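Local coordinates for protein isomaltose glucohydrolase (Kribbella flavida, PDB 5Z3E) that hydrolyses the alpha-1,6-glucosidic linkage of isomaltose from its non-reducing end, releasing beta-D-glucose and D-glucose, at residues P144-M155 against R191-E199; V206-G214 against A270-V278. The protein carries 1 engineered substitution. One frame throughout, in Å; residues are numbered along the deposited sequence.

Interaction 1: residues P144-M155 against R191-E199; sequences PWWDFQTDGYGM and RPCYDWWEE
Tyr194 binds the other segment at both ends in the tight part of this contact. Its backbone N donates to Phe148 O at 2.9 Å. Its OH donates in the carbonyl plane to a lone pair of Trp145 O (2.9 Å), and Trp146 O lies over one face of the ring. The Phe148 ring packs through CD2 on Cys193 CB (3.5 Å). Arg191 NE comes 3.4 Å from Phe148 CE2, with the guanidinium nearly perpendicular to the ring and its NH2 hydrogen-bonded to Asn126. Gln149 CG lies anti to its own carbonyl carbon (chi1 -70°) and the chain then runs extended, which carries the amide into the 195-198 turn. In the conformer given, Gln149 NE2 donates to Asp195 O, tilted from the carbonyl plane, and OE1 bonds to Arg75. Glu198 N reaches the same Asp195 oxygen from the opposite face, closing the type I turn. Further along, Met155 CE meets the Trp196 ring obliquely, 3.4 Å from CZ2, in the conformer given.

The other side is wetter. Asp147 OD2 and Glu198 OE2 stand 4.4 Å apart, and one water donates to both and joins them. Asp147 OD2 is also hydrogen-bonded to Ser142. A second water joins Trp146 O to Glu198 OE1. This is the active-site wall of a family 15 glycoside hydrolase: Glu198 is the inferred proton donor, Asp195 a predicted proton acceptor, and Trp145 probably binds substrate.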
loop_
_atom_site.group_PDB
_atom_site.type_symbol
_atom_site.label_atom_id
_atom_site.label_comp_id
_atom_site.label_asym_id
_atom_site.label_seq_id
_atom_site.Cartn_x
_atom_site.Cartn_y
_atom_site.Cartn_z
ATOM N N PRO A 144 5.369 -5.917 17.394
ATOM C CA PRO A 144 5.134 -4.538 16.989
ATOM C C PRO A 144 6.036 -3.530 17.681
ATOM O O PRO A 144 6.134 -2.410 17.207
ATOM C CB PRO A 144 3.661 -4.286 17.310
ATOM C CG PRO A 144 3.324 -5.266 18.320
ATOM C CD PRO A 144 4.174 -6.505 18.021
ATOM N N TRP A 145 6.755 -3.889 18.748
ATOM C CA TRP A 145 7.757 -2.953 19.218
ATOM C C TRP A 145 8.714 -2.573 18.074
ATOM O O TRP A 145 9.154 -1.418 17.972
ATOM C CB TRP A 145 8.558 -3.514 20.411
ATOM C CG TRP A 145 9.573 -2.540 20.862
ATOM C CD1 TRP A 145 10.903 -2.520 20.576
ATOM C CD2 TRP A 145 9.310 -1.310 21.541
ATOM N NE1 TRP A 145 11.486 -1.371 21.032
ATOM C CE2 TRP A 145 10.527 -0.587 21.629
ATOM C CE3 TRP A 145 8.157 -0.712 22.066
ATOM C CZ2 TRP A 145 10.614 0.662 22.215
ATOM C CZ3 TRP A 145 8.240 0.541 22.630
ATOM C CH2 TRP A 145 9.457 1.212 22.704
ATOM N N TRP A 146 9.077 -3.566 17.261
ATOM C CA TRP A 146 10.065 -3.394 16.226
ATOM C C TRP A 146 9.506 -2.985 14.872
ATOM O O TRP A 146 10.287 -2.580 14.012
ATOM C CB TRP A 146 10.908 -4.665 16.072
ATOM C CG TRP A 146 11.625 -5.022 17.296
ATOM C CD1 TRP A 146 11.362 -6.054 18.100
ATOM C CD2 TRP A 146 12.730 -4.325 17.862
ATOM N NE1 TRP A 146 12.249 -6.071 19.141
ATOM C CE2 TRP A 146 13.102 -4.998 19.032
ATOM C CE3 TRP A 146 13.414 -3.170 17.479
ATOM C CZ2 TRP A 146 14.172 -4.596 19.851
ATOM C CZ3 TRP A 146 14.434 -2.728 18.288
ATOM C CH2 TRP A 146 14.823 -3.453 19.435
ATOM N N ASP A 147 8.189 -3.076 14.661
ATOM C CA ASP A 147 7.642 -2.771 13.360
ATOM C C ASP A 147 6.236 -2.180 13.367
ATOM O O ASP A 147 5.594 -2.166 12.306
ATOM C CB ASP A 147 7.721 -3.986 12.428
ATOM C CG ASP A 147 6.772 -5.083 12.826
ATOM O OD1 ASP A 147 6.021 -4.915 13.801
ATOM O OD2 ASP A 147 6.769 -6.135 12.130
ATOM N N PHE A 148 5.803 -1.613 14.476
ATOM C CA PHE A 148 4.482 -0.998 14.614
ATOM C C PHE A 148 4.154 -0.071 13.437
ATOM O O PHE A 148 4.873 0.900 13.175
ATOM C CB PHE A 148 4.424 -0.175 15.914
ATOM C CG PHE A 148 3.176 0.638 16.068
ATOM C CD1 PHE A 148 1.919 0.076 15.938
ATOM C CD2 PHE A 148 3.250 1.986 16.365
ATOM C CE1 PHE A 148 0.782 0.835 16.050
ATOM C CE2 PHE A 148 2.098 2.756 16.481
ATOM C CZ PHE A 148 0.875 2.183 16.323
ATOM N N GLN A 149 3.029 -0.351 12.771
ATOM C CA GLN A 149 2.562 0.391 11.604
ATOM C C GLN A 149 1.049 0.450 11.651
ATOM O O GLN A 149 0.413 -0.577 11.950
ATOM C CB GLN A 149 2.937 -0.318 10.291
ATOM C CG GLN A 149 4.432 -0.287 9.975
ATOM C CD GLN A 149 4.791 -1.062 8.703
ATOM O OE1 GLN A 149 4.098 -1.983 8.319
ATOM N NE2 GLN A 149 5.866 -0.686 8.047
ATOM N N THR A 150 0.456 1.574 11.263
ATOM C CA THR A 150 -0.995 1.673 11.144
ATOM C C THR A 150 -1.489 1.724 9.703
ATOM O O THR A 150 -2.695 1.655 9.476
ATOM C CB THR A 150 -1.487 2.883 11.915
ATOM O OG1 THR A 150 -0.716 3.988 11.475
ATOM C CG2 THR A 150 -1.373 2.659 13.431
ATOM N N ASP A 151 -0.593 1.865 8.727
ATOM C CA ASP A 151 -1.031 2.076 7.344
ATOM C C ASP A 151 -1.876 0.943 6.803
ATOM O O ASP A 151 -2.825 1.178 6.044
ATOM C CB ASP A 151 0.161 2.320 6.402
ATOM C CG ASP A 151 1.105 1.167 6.331
ATOM O OD1 ASP A 151 1.759 0.894 7.361
ATOM O OD2 ASP A 151 1.163 0.511 5.270
ATOM N N GLY A 152 -1.529 -0.296 7.136
ATOM C CA GLY A 152 -2.175 -1.426 6.500
ATOM C C GLY A 152 -3.655 -1.512 6.799
ATOM O O GLY A 152 -4.452 -1.938 5.967
ATOM N N TYR A 153 -4.052 -1.108 8.005
ATOM C CA TYR A 153 -5.452 -1.114 8.372
ATOM C C TYR A 153 -6.236 -0.099 7.550
ATOM O O TYR A 153 -7.373 -0.356 7.154
ATOM C CB TYR A 153 -5.596 -0.862 9.904
ATOM C CG TYR A 153 -4.908 -1.962 10.694
ATOM C CD1 TYR A 153 -5.506 -3.206 10.850
ATOM C CD2 TYR A 153 -3.650 -1.813 11.232
ATOM C CE1 TYR A 153 -4.847 -4.252 11.468
ATOM C CE2 TYR A 153 -2.982 -2.847 11.838
ATOM C CZ TYR A 153 -3.571 -4.098 11.939
ATOM O OH TYR A 153 -2.961 -5.193 12.488
ATOM N N GLY A 154 -5.637 1.069 7.291
ATOM C CA GLY A 154 -6.273 2.051 6.425
ATOM C C GLY A 154 -6.391 1.555 4.996
ATOM O O GLY A 154 -7.426 1.724 4.339
ATOM N N MET A 155 -5.324 0.942 4.481
ATOM C CA MET A 155 -5.366 0.393 3.140
ATOM C C MET A 155 -6.445 -0.655 3.015
ATOM O O MET A 155 -7.136 -0.719 1.992
ATOM C CB MET A 155 -4.015 -0.177 2.745
ATOM C CG MET A 155 -2.915 0.849 2.784
ATOM S SD MET A 155 -1.527 0.287 1.827
ATOM C CE MET A 155 -0.289 1.511 2.225
ATOM N N ARG A 191 -0.857 8.744 16.107
ATOM C CA ARG A 191 0.289 8.208 16.807
ATOM C C ARG A 191 1.486 8.057 15.866
ATOM O O ARG A 191 1.337 7.587 14.750
ATOM C CB ARG A 191 -0.101 6.816 17.315
ATOM C CG ARG A 191 0.830 6.181 18.227
ATOM C CD ARG A 191 0.215 4.867 18.699
ATOM N NE ARG A 191 1.118 4.120 19.492
ATOM C CZ ARG A 191 0.906 3.739 20.744
ATOM N NH1 ARG A 191 -0.208 4.103 21.412
ATOM N NH2 ARG A 191 1.778 2.990 21.270
ATOM N N PRO A 192 2.701 8.407 16.335
ATOM C CA PRO A 192 3.918 8.058 15.598
ATOM C C PRO A 192 3.981 6.553 15.342
ATOM O O PRO A 192 3.547 5.747 16.174
ATOM C CB PRO A 192 5.041 8.524 16.531
ATOM C CG PRO A 192 4.431 9.647 17.361
ATOM C CD PRO A 192 3.000 9.193 17.554
ATOM N N CYS A 193 4.552 6.160 14.210
ATOM C CA CYS A 193 4.786 4.757 13.969
ATOM C C CYS A 193 5.868 4.621 12.907
ATOM O O CYS A 193 6.295 5.607 12.299
ATOM C CB CYS A 193 3.504 4.019 13.575
ATOM S SG CYS A 193 2.820 4.447 11.957
ATOM N N TYR A 194 6.327 3.392 12.664
ATOM C CA TYR A 194 7.267 3.172 11.572
ATOM C C TYR A 194 6.557 3.438 10.239
ATOM O O TYR A 194 5.351 3.199 10.101
ATOM C CB TYR A 194 7.793 1.737 11.579
ATOM C CG TYR A 194 8.636 1.333 12.781
ATOM C CD1 TYR A 194 8.038 0.777 13.911
ATOM C CD2 TYR A 194 10.001 1.449 12.795
ATOM C CE1 TYR A 194 8.768 0.348 15.006
ATOM C CE2 TYR A 194 10.758 0.986 13.936
ATOM C CZ TYR A 194 10.099 0.452 15.004
ATOM O OH TYR A 194 10.845 0.010 16.086
ATOM N N ASP A 195 7.325 3.892 9.264
ATOM C CA ASP A 195 6.821 4.130 7.925
ATOM C C ASP A 195 6.583 2.815 7.183
ATOM O O ASP A 195 6.814 1.728 7.728
ATOM C CB ASP A 195 7.722 5.100 7.179
ATOM C CG ASP A 195 9.127 4.609 6.909
ATOM O OD1 ASP A 195 9.374 3.404 6.992
ATOM O OD2 ASP A 195 9.952 5.500 6.567
ATOM N N TRP A 196 6.127 2.902 5.933
ATOM C CA TRP A 196 5.882 1.694 5.152
ATOM C C TRP A 196 7.119 0.827 5.092
ATOM O O TRP A 196 7.017 -0.381 4.919
ATOM C CB TRP A 196 5.503 1.978 3.707
ATOM C CG TRP A 196 4.194 2.656 3.408
ATOM C CD1 TRP A 196 3.271 3.261 4.264
ATOM C CD2 TRP A 196 3.690 2.858 2.088
ATOM N NE1 TRP A 196 2.242 3.790 3.514
ATOM C CE2 TRP A 196 2.476 3.589 2.185
ATOM C CE3 TRP A 196 4.140 2.481 0.831
ATOM C CZ2 TRP A 196 1.724 3.939 1.060
ATOM C CZ3 TRP A 196 3.372 2.812 -0.283
ATOM C CH2 TRP A 196 2.202 3.547 -0.159
ATOM N N TRP A 197 8.295 1.445 5.179
ATOM C CA TRP A 197 9.586 0.818 5.028
ATOM C C TRP A 197 10.189 0.358 6.348
ATOM O O TRP A 197 11.336 -0.073 6.397
ATOM C CB TRP A 197 10.538 1.768 4.305
ATOM C CG TRP A 197 9.922 2.500 3.154
ATOM C CD1 TRP A 197 9.984 3.858 2.956
ATOM C CD2 TRP A 197 9.171 1.977 2.047
ATOM N NE1 TRP A 197 9.338 4.193 1.806
ATOM C CE2 TRP A 197 8.833 3.062 1.227
ATOM C CE3 TRP A 197 8.734 0.693 1.674
ATOM C CZ2 TRP A 197 8.126 2.898 0.042
ATOM C CZ3 TRP A 197 8.026 0.549 0.493
ATOM C CH2 TRP A 197 7.734 1.642 -0.304
ATOM N N GLU A 198 9.423 0.414 7.430
ATOM C CA GLU A 198 9.892 -0.012 8.763
ATOM C C GLU A 198 10.979 0.833 9.329
ATOM O O GLU A 198 11.877 0.338 10.017
ATOM C CB GLU A 198 10.263 -1.479 8.826
ATOM C CG GLU A 198 9.162 -2.287 8.492
ATOM C CD GLU A 198 9.417 -3.759 8.648
ATOM O OE1 GLU A 198 10.517 -4.174 9.108
ATOM O OE2 GLU A 198 8.458 -4.505 8.352
ATOM N N GLU A 199 10.874 2.123 9.114
ATOM C CA GLU A 199 11.853 3.080 9.609
ATOM C C GLU A 199 11.182 4.193 10.428
ATOM O O GLU A 199 10.016 4.540 10.206
ATOM C CB GLU A 199 12.637 3.720 8.468
ATOM C CG GLU A 199 13.398 2.712 7.590
ATOM C CD GLU A 199 14.776 2.351 8.116
ATOM O OE1 GLU A 199 15.333 1.313 7.701
ATOM O OE2 GLU A 199 15.311 3.100 8.908
HETATM O O HOH W 1 11.850 -3.546 11.807
HETATM O O HOH W 2 8.269 -6.803 10.060
HETATM O O HOH W 3 -0.576 5.985 13.365
HETATM O O HOH W 4 3.005 2.959 8.586
#

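Interaction 2: residues V206-G214 against A270-V278; sequences VSTLGAIHG and ACVVPFGLV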
loop_
_atom_site.group_PDB
_atom_site.type_symbol
_atom_site.label_atom_id
_atom_site.label_comp_id
_atom_site.label_asym_id
_atom_site.label_seq_id
_atom_site.Cartn_x
_atom_site.Cartn_y
_atom_site.Cartn_z
ATOM N N VAL A 206 3.714 10.797 6.045
ATOM C CA VAL A 206 2.609 11.310 5.258
ATOM C C VAL A 206 1.921 10.206 4.450
ATOM O O VAL A 206 0.688 10.254 4.335
ATOM C CB VAL A 206 3.059 12.536 4.449
ATOM C CG1 VAL A 206 1.990 13.009 3.484
ATOM C CG2 VAL A 206 3.414 13.663 5.414
ATOM N N SER A 207 2.637 9.201 3.951
ATOM C CA SER A 207 1.952 8.130 3.250
ATOM C C SER A 207 1.233 7.157 4.196
ATOM O O SER A 207 0.358 6.414 3.742
ATOM C CB SER A 207 2.865 7.384 2.298
ATOM O OG SER A 207 3.876 6.717 3.019
ATOM N N THR A 208 1.577 7.158 5.476
ATOM C CA THR A 208 0.809 6.421 6.485
ATOM C C THR A 208 -0.472 7.173 6.837
ATOM O O THR A 208 -1.566 6.614 6.789
ATOM C CB THR A 208 1.661 6.128 7.721
ATOM O OG1 THR A 208 2.750 5.314 7.312
ATOM C CG2 THR A 208 0.836 5.470 8.800
ATOM N N LEU A 209 -0.326 8.456 7.149
ATOM C CA LEU A 209 -1.489 9.320 7.337
ATOM C C LEU A 209 -2.385 9.246 6.124
ATOM O O LEU A 209 -3.622 9.206 6.242
ATOM C CB LEU A 209 -1.030 10.749 7.601
ATOM C CG LEU A 209 -0.351 10.966 8.950
ATOM C CD1 LEU A 209 0.376 12.309 8.960
ATOM C CD2 LEU A 209 -1.344 10.884 10.096
ATOM N N GLY A 210 -1.804 9.249 4.920
ATOM C CA GLY A 210 -2.585 9.172 3.715
ATOM C C GLY A 210 -3.365 7.875 3.601
ATOM O O GLY A 210 -4.550 7.891 3.233
ATOM N N ALA A 211 -2.733 6.744 3.888
ATOM C CA ALA A 211 -3.415 5.459 3.846
ATOM C C ALA A 211 -4.614 5.447 4.789
ATOM O O ALA A 211 -5.686 4.944 4.461
ATOM C CB ALA A 211 -2.448 4.354 4.205
ATOM N N ILE A 212 -4.411 5.963 6.011
ATOM C CA ILE A 212 -5.502 6.030 6.978
ATOM C C ILE A 212 -6.625 6.905 6.436
ATOM O O ILE A 212 -7.794 6.534 6.488
ATOM C CB ILE A 212 -4.974 6.496 8.346
ATOM C CG1 ILE A 212 -3.947 5.506 8.891
ATOM C CG2 ILE A 212 -6.149 6.699 9.305
ATOM C CD1 ILE A 212 -3.258 5.977 10.154
ATOM N N HIS A 213 -6.273 8.084 5.935
ATOM C CA HIS A 213 -7.240 8.974 5.324
ATOM C C HIS A 213 -8.041 8.271 4.252
ATOM O O HIS A 213 -9.266 8.388 4.196
ATOM C CB HIS A 213 -6.506 10.188 4.749
ATOM C CG HIS A 213 -7.383 11.152 4.016
ATOM N ND1 HIS A 213 -7.736 11.020 2.696
ATOM C CD2 HIS A 213 -7.990 12.285 4.438
ATOM C CE1 HIS A 213 -8.516 12.047 2.364
ATOM N NE2 HIS A 213 -8.694 12.832 3.399
ATOM N N GLY A 214 -7.356 7.574 3.343
ATOM C CA GLY A 214 -8.061 6.910 2.271
ATOM C C GLY A 214 -9.072 5.902 2.781
ATOM O O GLY A 214 -10.196 5.810 2.258
ATOM N N ALA A 270 0.831 8.056 -3.498
ATOM C CA ALA A 270 -0.359 7.359 -3.018
ATOM C C ALA A 270 -1.310 8.288 -2.278
ATOM O O ALA A 270 -2.506 8.024 -2.194
ATOM C CB ALA A 270 0.029 6.213 -2.127
ATOM N N CYS A 271 -0.781 9.373 -1.699
ATOM C CA CYS A 271 -1.593 10.361 -1.020
ATOM C C CYS A 271 -2.508 11.143 -1.960
ATOM O O CYS A 271 -3.441 11.810 -1.495
ATOM C CB CYS A 271 -0.689 11.347 -0.310
ATOM S SG CYS A 271 0.275 10.617 1.013
ATOM N N VAL A 272 -2.214 11.084 -3.260
ATOM C CA VAL A 272 -3.060 11.681 -4.284
ATOM C C VAL A 272 -4.017 10.589 -4.745
ATOM O O VAL A 272 -5.177 10.551 -4.303
ATOM C CB VAL A 272 -2.207 12.309 -5.417
ATOM C CG1 VAL A 272 -3.114 12.974 -6.421
ATOM C CG2 VAL A 272 -1.199 13.289 -4.855
ATOM N N VAL A 273 -3.538 9.662 -5.564
ATOM C CA VAL A 273 -4.295 8.472 -5.933
ATOM C C VAL A 273 -3.582 7.258 -5.349
ATOM O O VAL A 273 -2.387 7.063 -5.592
ATOM C CB VAL A 273 -4.390 8.350 -7.470
ATOM C CG1 VAL A 273 -5.083 7.087 -7.884
ATOM C CG2 VAL A 273 -5.055 9.574 -8.055
ATOM N N PRO A 274 -4.268 6.418 -4.562
ATOM C CA PRO A 274 -5.726 6.364 -4.382
ATOM C C PRO A 274 -6.248 7.048 -3.135
ATOM O O PRO A 274 -7.457 7.076 -2.945
ATOM C CB PRO A 274 -5.987 4.863 -4.282
ATOM C CG PRO A 274 -4.780 4.344 -3.546
ATOM C CD PRO A 274 -3.625 5.160 -4.106
ATOM N N PHE A 275 -5.392 7.585 -2.254
ATOM C CA PHE A 275 -5.881 7.933 -0.923
ATOM C C PHE A 275 -6.546 9.298 -0.793
ATOM O O PHE A 275 -7.216 9.546 0.212
ATOM C CB PHE A 275 -4.809 7.713 0.101
ATOM C CG PHE A 275 -4.335 6.209 0.154
ATOM C CD1 PHE A 275 -5.266 5.162 0.080
ATOM C CD2 PHE A 275 -3.039 5.935 0.261
ATOM C CE1 PHE A 275 -4.862 3.827 0.110
ATOM C CE2 PHE A 275 -2.600 4.572 0.353
ATOM C CZ PHE A 275 -3.562 3.573 0.211
ATOM N N GLY A 276 -6.394 10.190 -1.759
ATOM C CA GLY A 276 -7.286 11.340 -1.884
ATOM C C GLY A 276 -7.108 12.521 -0.941
ATOM O O GLY A 276 -8.057 13.267 -0.741
ATOM N N LEU A 277 -5.900 12.743 -0.452
ATOM C CA LEU A 277 -5.682 13.978 0.341
ATOM C C LEU A 277 -5.978 15.235 -0.523
ATOM O O LEU A 277 -6.486 16.242 -0.001
ATOM C CB LEU A 277 -4.245 14.042 0.905
ATOM C CG LEU A 277 -3.610 13.023 1.934
ATOM C CD1 LEU A 277 -2.165 13.274 2.477
ATOM C CD2 LEU A 277 -4.563 12.986 3.096
ATOM N N VAL A 278 -5.603 15.175 -1.790
ATOM C CA VAL A 278 -5.843 16.252 -2.767
ATOM C C VAL A 278 -6.269 15.631 -4.137
ATOM O O VAL A 278 -5.884 14.509 -4.316
ATOM C CB VAL A 278 -4.585 17.116 -2.997
ATOM C CG1 VAL A 278 -4.206 17.868 -1.777
ATOM C CG2 VAL A 278 -3.416 16.326 -3.472
#
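His213 ND1 donates to Phe275 O at 2.9 Å, with an N-H...O angle of 150°. The oxygen lies at the ring edge, close to the imidazole plane. CG of His213 stands opposite the backbone N (chi1 177°), and this turns the ring out from the helix to the 270-278 loop. Leu277 CD2 rests over one face of the imidazole, 3.5 Å from CG of His213, as a CH-pi contact. NE2 bonds to Arg242, so both ring nitrogens are engaged. Replacing His213 by an alanine is likely to leave Phe275 O without this donor and open a gap under the Leu277 methyl.

The contact sets helix 206-220 against a loop that leads to helix 283-296, within the (alpha/alpha)6 barrel of family 15 catalytic domains. Two glycines let them come close. At Gly210 a CB would clash with Cys271 SG, and at Gly214 with Phe275 CD1. The Gly214 and Phe275 CA atoms are 4.0 Å apart.

Phe275 lies with one ring face on the helix backbone. Ala211 CA is 3.7 Å from the ring centroid, and Ala211 CB touches Phe275 CE2 at 3.9 Å. Pro274 CG lies against the opposite face, so the ring is sandwiched. Trp158 meets it edge-to-face. At the start of the helix, Cys271 SG packs against Val206 CG1 (3.8 Å) and Ser207 CA (3.7 Å), with Val206 O nearer still at 3.4 Å.

The two interactions follow each other along the chain: 144-155 with 191-199 closes before 206-214 with 270-278 opens. Their centres are about 15 Å apart, and all four segments lie in the same family 15 range. Helix 206-220, one side of interaction 2, also packs on interaction 1. It takes the 270-278 loop through Gly210, His213 and Gly214, while Thr208, Ala211 and Ile212 pack on residues of interaction 1. Thr150 OG1 is 3.4 Å from Thr208 CG2, and Trp196 NE1 probably bonds weakly to Ser207 O at 3.2 Å. Interaction 1 holds the inferred proton donor and a predicted proton acceptor. Interaction 2 is structural packing that joins the same helix to the loop behind it.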